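Local atomic coordinates of sensor protein (Shewanella oneidensis, PDB entry 3LIC), a protein that is a putative membrane-bound histidine kinase of a two-component system, whose extracellular PDC-fold domain probably senses an external signal. Residues 66-77 / 90-101. Numbering follows the deposited sequence.
Sequences IQRNPDFFGSAI and FSPYVYRSGSGF
The guanidinium of Arg96 lies between Pro70 O over one face and Ile66 CG2, 3.8 Å above the other, with Phe72 O and Asn69 O at its edge. Arg96 NH1 donates to Phe72 O at 2.6 Å, in both the carbonyl and guanidinium planes, and to Asn69 O at 3.2 Å, tilted 34° from that carbonyl's plane. Phe72 N reaches Asn69 O from the opposite face, closing the type I turn Asn69-Phe72, and Arg171 takes up Pro70 O. Bends at chi2 and chi3 (-47°) fold the arginine back onto this turn. A leucine in place of Arg96 would probably leave the carbonyls of Asn69 and Phe72 without this donor and the turn freer to shift. Arg96 NH2 lies at the edge of the Phe101 ring, in its plane; Phe101 CD1 slides past Ile66 CG2, and the ring crosses the Gln67 side chain at about a right angle. The Phe73 ring runs alongside that of Tyr95, planes 26° apart but slid so far that they barely overlap; Phe73 CZ touches Tyr95 CD1 at 3.6 Å. Tyr93 OH, hydrogen-bonded to Asp166 OD1, meets the Phe73 edge, while Tyr93 CD1 packs on Ala76 CB at 3.5 Å. Backbone hydrogen bonds Ser75 N to Val94 O (2.9 Å) and Ile77 N to Pro92 O (3.0 Å) join antiparallel strands 74-79 and 92-96. Phe73 and Gly74 form a classic beta bulge opposite Asp166 of strand 161-168, the other neighbour of 74-79 in the antiparallel sheet of a PDC (Cache) sensor domain.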
loop_
_atom_site.group_PDB
_atom_site.type_symbol
_atom_site.label_atom_id
_atom_site.label_comp_id
_atom_site.label_asym_id
_atom_site.label_seq_id
_atom_site.Cartn_x
_atom_site.Cartn_y
_atom_site.Cartn_z
ATOM N N ILE A 66 7.949 0.154 -15.075
ATOM C CA ILE A 66 6.582 -0.271 -14.762
ATOM C C ILE A 66 6.201 -1.445 -15.699
ATOM O O ILE A 66 5.611 -2.471 -15.296
ATOM C CB ILE A 66 5.633 0.998 -14.921
ATOM C CG1 ILE A 66 5.911 1.904 -13.711
ATOM C CG2 ILE A 66 4.119 0.667 -15.000
ATOM C CD1 ILE A 66 5.750 1.107 -12.373
ATOM N N GLN A 67 6.563 -1.293 -16.972
ATOM C CA GLN A 67 6.296 -2.330 -17.949
ATOM C C GLN A 67 6.917 -3.679 -17.528
ATOM O O GLN A 67 6.299 -4.735 -17.646
ATOM C CB GLN A 67 6.844 -1.875 -19.299
ATOM C CG GLN A 67 6.214 -2.564 -20.483
ATOM C CD GLN A 67 6.332 -1.711 -21.776
ATOM O OE1 GLN A 67 5.520 -1.842 -22.677
ATOM N NE2 GLN A 67 7.337 -0.858 -21.853
ATOM N N ARG A 68 8.114 -3.627 -16.969
ATOM C CA ARG A 68 8.780 -4.855 -16.513
ATOM C C ARG A 68 8.362 -5.406 -15.144
ATOM O O ARG A 68 8.701 -6.541 -14.822
ATOM C CB ARG A 68 10.319 -4.704 -16.658
ATOM C CG ARG A 68 10.616 -4.394 -18.157
ATOM C CD ARG A 68 11.980 -4.766 -18.725
ATOM N NE ARG A 68 12.859 -3.610 -18.688
ATOM C CZ ARG A 68 13.485 -3.039 -19.721
ATOM N NH1 ARG A 68 14.257 -1.978 -19.488
ATOM N NH2 ARG A 68 13.372 -3.515 -20.952
ATOM N N ASN A 69 7.637 -4.623 -14.341
ATOM C CA ASN A 69 7.147 -5.099 -13.043
ATOM C C ASN A 69 5.655 -5.028 -12.968
ATOM O O ASN A 69 5.112 -4.002 -12.578
ATOM C CB ASN A 69 7.780 -4.311 -11.898
ATOM C CG ASN A 69 9.285 -4.453 -11.886
ATOM O OD1 ASN A 69 10.027 -3.613 -12.395
ATOM N ND2 ASN A 69 9.737 -5.525 -11.344
ATOM N N PRO A 70 4.976 -6.113 -13.360
ATOM C CA PRO A 70 3.495 -6.119 -13.499
ATOM C C PRO A 70 2.759 -5.706 -12.221
ATOM O O PRO A 70 1.655 -5.154 -12.319
ATOM C CB PRO A 70 3.162 -7.593 -13.798
ATOM C CG PRO A 70 4.462 -8.112 -14.585
ATOM C CD PRO A 70 5.616 -7.374 -13.825
ATOM N N ASP A 71 3.314 -5.996 -11.030
ATOM C CA ASP A 71 2.618 -5.640 -9.768
ATOM C C ASP A 71 2.600 -4.173 -9.438
ATOM O O ASP A 71 1.759 -3.797 -8.602
ATOM C CB ASP A 71 3.209 -6.352 -8.564
ATOM C CG ASP A 71 2.859 -7.822 -8.557
ATOM O OD1 ASP A 71 1.665 -8.155 -8.820
ATOM O OD2 ASP A 71 3.767 -8.634 -8.292
ATOM N N PHE A 72 3.507 -3.357 -10.034
ATOM C CA PHE A 72 3.564 -1.904 -9.707
ATOM C C PHE A 72 2.529 -1.132 -10.511
ATOM O O PHE A 72 2.323 -1.384 -11.661
ATOM C CB PHE A 72 4.957 -1.276 -9.903
ATOM C CG PHE A 72 6.108 -2.012 -9.176
ATOM C CD1 PHE A 72 5.874 -2.803 -8.068
ATOM C CD2 PHE A 72 7.416 -1.810 -9.563
ATOM C CE1 PHE A 72 6.903 -3.416 -7.380
ATOM C CE2 PHE A 72 8.484 -2.431 -8.894
ATOM C CZ PHE A 72 8.196 -3.282 -7.796
ATOM N N PHE A 73 1.836 -0.199 -9.882
ATOM C CA PHE A 73 0.889 0.610 -10.595
ATOM C C PHE A 73 1.597 1.787 -11.285
ATOM O O PHE A 73 1.304 2.141 -12.441
ATOM C CB PHE A 73 -0.144 1.171 -9.613
ATOM C CG PHE A 73 -1.113 2.076 -10.275
ATOM C CD1 PHE A 73 -2.135 1.531 -11.098
ATOM C CD2 PHE A 73 -0.996 3.481 -10.152
ATOM C CE1 PHE A 73 -3.014 2.362 -11.767
ATOM C CE2 PHE A 73 -1.871 4.328 -10.844
ATOM C CZ PHE A 73 -2.880 3.745 -11.669
ATOM N N GLY A 74 2.544 2.396 -10.591
ATOM C CA GLY A 74 3.125 3.630 -11.074
ATOM C C GLY A 74 4.459 3.932 -10.379
ATOM O O GLY A 74 4.767 3.381 -9.330
ATOM N N SER A 75 5.257 4.806 -10.967
ATOM C CA SER A 75 6.500 5.196 -10.311
ATOM C C SER A 75 6.858 6.643 -10.606
ATOM O O SER A 75 6.636 7.116 -11.713
ATOM C CB SER A 75 7.608 4.207 -10.725
ATOM O OG SER A 75 8.870 4.749 -10.371
ATOM N N ALA A 76 7.352 7.380 -9.636
ATOM C CA ALA A 76 7.698 8.779 -9.904
ATOM C C ALA A 76 9.171 9.085 -9.574
ATOM O O ALA A 76 9.770 8.435 -8.685
ATOM C CB ALA A 76 6.780 9.734 -9.086
ATOM N N ILE A 77 9.714 10.113 -10.230
ATOM C CA ILE A 77 10.984 10.695 -9.833
ATOM C C ILE A 77 10.760 12.177 -9.613
ATOM O O ILE A 77 10.600 12.920 -10.570
ATOM C CB ILE A 77 12.052 10.537 -10.906
ATOM C CG1 ILE A 77 12.319 9.047 -11.143
ATOM C CG2 ILE A 77 13.366 11.395 -10.485
ATOM C CD1 ILE A 77 13.332 8.807 -12.237
ATOM N N PHE A 90 9.319 19.509 -10.503
ATOM C CA PHE A 90 9.552 18.625 -11.628
ATOM C C PHE A 90 9.404 17.210 -11.127
ATOM O O PHE A 90 10.118 16.787 -10.255
ATOM C CB PHE A 90 10.964 18.895 -12.225
ATOM C CG PHE A 90 11.369 17.957 -13.418
ATOM C CD1 PHE A 90 10.541 17.782 -14.522
ATOM C CD2 PHE A 90 12.634 17.360 -13.449
ATOM C CE1 PHE A 90 10.898 16.961 -15.603
ATOM C CE2 PHE A 90 13.042 16.552 -14.538
ATOM C CZ PHE A 90 12.156 16.326 -15.607
ATOM N N SER A 91 8.462 16.462 -11.690
ATOM C CA SER A 91 8.231 15.124 -11.219
ATOM C C SER A 91 7.630 14.199 -12.258
ATOM O O SER A 91 6.475 13.783 -12.179
ATOM C CB SER A 91 7.470 15.140 -9.900
ATOM O OG SER A 91 6.972 13.854 -9.553
ATOM N N PRO A 92 8.466 13.806 -13.231
ATOM C CA PRO A 92 8.045 12.747 -14.164
ATOM C C PRO A 92 7.413 11.551 -13.440
ATOM O O PRO A 92 7.917 11.123 -12.409
ATOM C CB PRO A 92 9.359 12.315 -14.788
ATOM C CG PRO A 92 10.236 13.616 -14.700
ATOM C CD PRO A 92 9.881 14.224 -13.409
ATOM N N TYR A 93 6.372 10.973 -14.021
ATOM C CA TYR A 93 5.633 9.899 -13.382
ATOM C C TYR A 93 4.968 9.060 -14.452
ATOM O O TYR A 93 4.368 9.609 -15.365
ATOM C CB TYR A 93 4.547 10.548 -12.499
ATOM C CG TYR A 93 3.568 9.588 -11.889
ATOM C CD1 TYR A 93 3.984 8.632 -10.932
ATOM C CD2 TYR A 93 2.209 9.653 -12.216
ATOM C CE1 TYR A 93 3.067 7.735 -10.358
ATOM C CE2 TYR A 93 1.300 8.778 -11.632
ATOM C CZ TYR A 93 1.728 7.829 -10.733
ATOM O OH TYR A 93 0.786 7.011 -10.159
ATOM N N VAL A 94 5.132 7.743 -14.414
ATOM C CA VAL A 94 4.431 6.844 -15.339
ATOM C C VAL A 94 3.514 5.875 -14.563
ATOM O O VAL A 94 3.877 5.399 -13.484
ATOM C CB VAL A 94 5.430 6.048 -16.249
ATOM C CG1 VAL A 94 4.703 4.959 -17.075
ATOM C CG2 VAL A 94 6.248 6.988 -17.150
ATOM N N TYR A 95 2.334 5.561 -15.093
ATOM C CA TYR A 95 1.394 4.674 -14.367
ATOM C C TYR A 95 0.672 3.803 -15.400
ATOM O O TYR A 95 0.660 4.146 -16.599
ATOM C CB TYR A 95 0.404 5.449 -13.446
ATOM C CG TYR A 95 -0.641 6.318 -14.162
ATOM C CD1 TYR A 95 -1.926 5.832 -14.465
ATOM C CD2 TYR A 95 -0.324 7.636 -14.537
ATOM C CE1 TYR A 95 -2.916 6.679 -15.176
ATOM C CE2 TYR A 95 -1.253 8.477 -15.180
ATOM C CZ TYR A 95 -2.541 8.001 -15.495
ATOM O OH TYR A 95 -3.389 8.904 -16.142
ATOM N N ARG A 96 0.181 2.631 -14.963
ATOM C CA ARG A 96 -0.557 1.763 -15.895
ATOM C C ARG A 96 -2.053 2.152 -15.991
ATOM O O ARG A 96 -2.709 2.340 -14.988
ATOM C CB ARG A 96 -0.260 0.252 -15.713
ATOM C CG ARG A 96 -1.135 -0.562 -14.802
ATOM C CD ARG A 96 -0.291 -1.719 -14.107
ATOM N NE ARG A 96 0.514 -2.391 -15.111
ATOM C CZ ARG A 96 1.778 -2.791 -15.009
ATOM N NH1 ARG A 96 2.498 -2.640 -13.931
ATOM N NH2 ARG A 96 2.316 -3.387 -16.043
ATOM N N SER A 97 -2.526 2.362 -17.213
ATOM C CA SER A 97 -3.931 2.728 -17.475
ATOM C C SER A 97 -4.488 1.399 -17.970
ATOM O O SER A 97 -3.742 0.416 -18.090
ATOM C CB SER A 97 -4.002 3.760 -18.579
ATOM O OG SER A 97 -3.575 3.138 -19.822
ATOM N N GLY A 98 -5.776 1.292 -18.213
ATOM C CA GLY A 98 -6.232 0.020 -18.671
ATOM C C GLY A 98 -5.733 -0.302 -20.076
ATOM O O GLY A 98 -5.987 -1.383 -20.587
ATOM N N SER A 99 -4.989 0.595 -20.723
ATOM C CA SER A 99 -4.685 0.316 -22.153
ATOM C C SER A 99 -3.215 0.575 -22.545
ATOM O O SER A 99 -2.766 0.330 -23.684
ATOM C CB SER A 99 -5.679 1.067 -23.062
ATOM O OG SER A 99 -5.304 2.438 -23.129
ATOM N N GLY A 100 -2.447 1.033 -21.568
ATOM C CA GLY A 100 -1.112 1.500 -21.836
ATOM C C GLY A 100 -0.481 1.974 -20.559
ATOM O O GLY A 100 -0.782 1.465 -19.447
ATOM N N PHE A 101 0.373 2.977 -20.744
ATOM C CA PHE A 101 1.149 3.580 -19.722
ATOM C C PHE A 101 1.040 5.035 -20.026
ATOM O O PHE A 101 1.287 5.481 -21.164
ATOM C CB PHE A 101 2.600 3.064 -19.800
ATOM C CG PHE A 101 2.671 1.590 -19.706
ATOM C CD1 PHE A 101 2.556 0.959 -18.481
ATOM C CD2 PHE A 101 2.764 0.810 -20.857
ATOM C CE1 PHE A 101 2.596 -0.427 -18.395
ATOM C CE2 PHE A 101 2.757 -0.634 -20.781
ATOM C CZ PHE A 101 2.658 -1.237 -19.553
#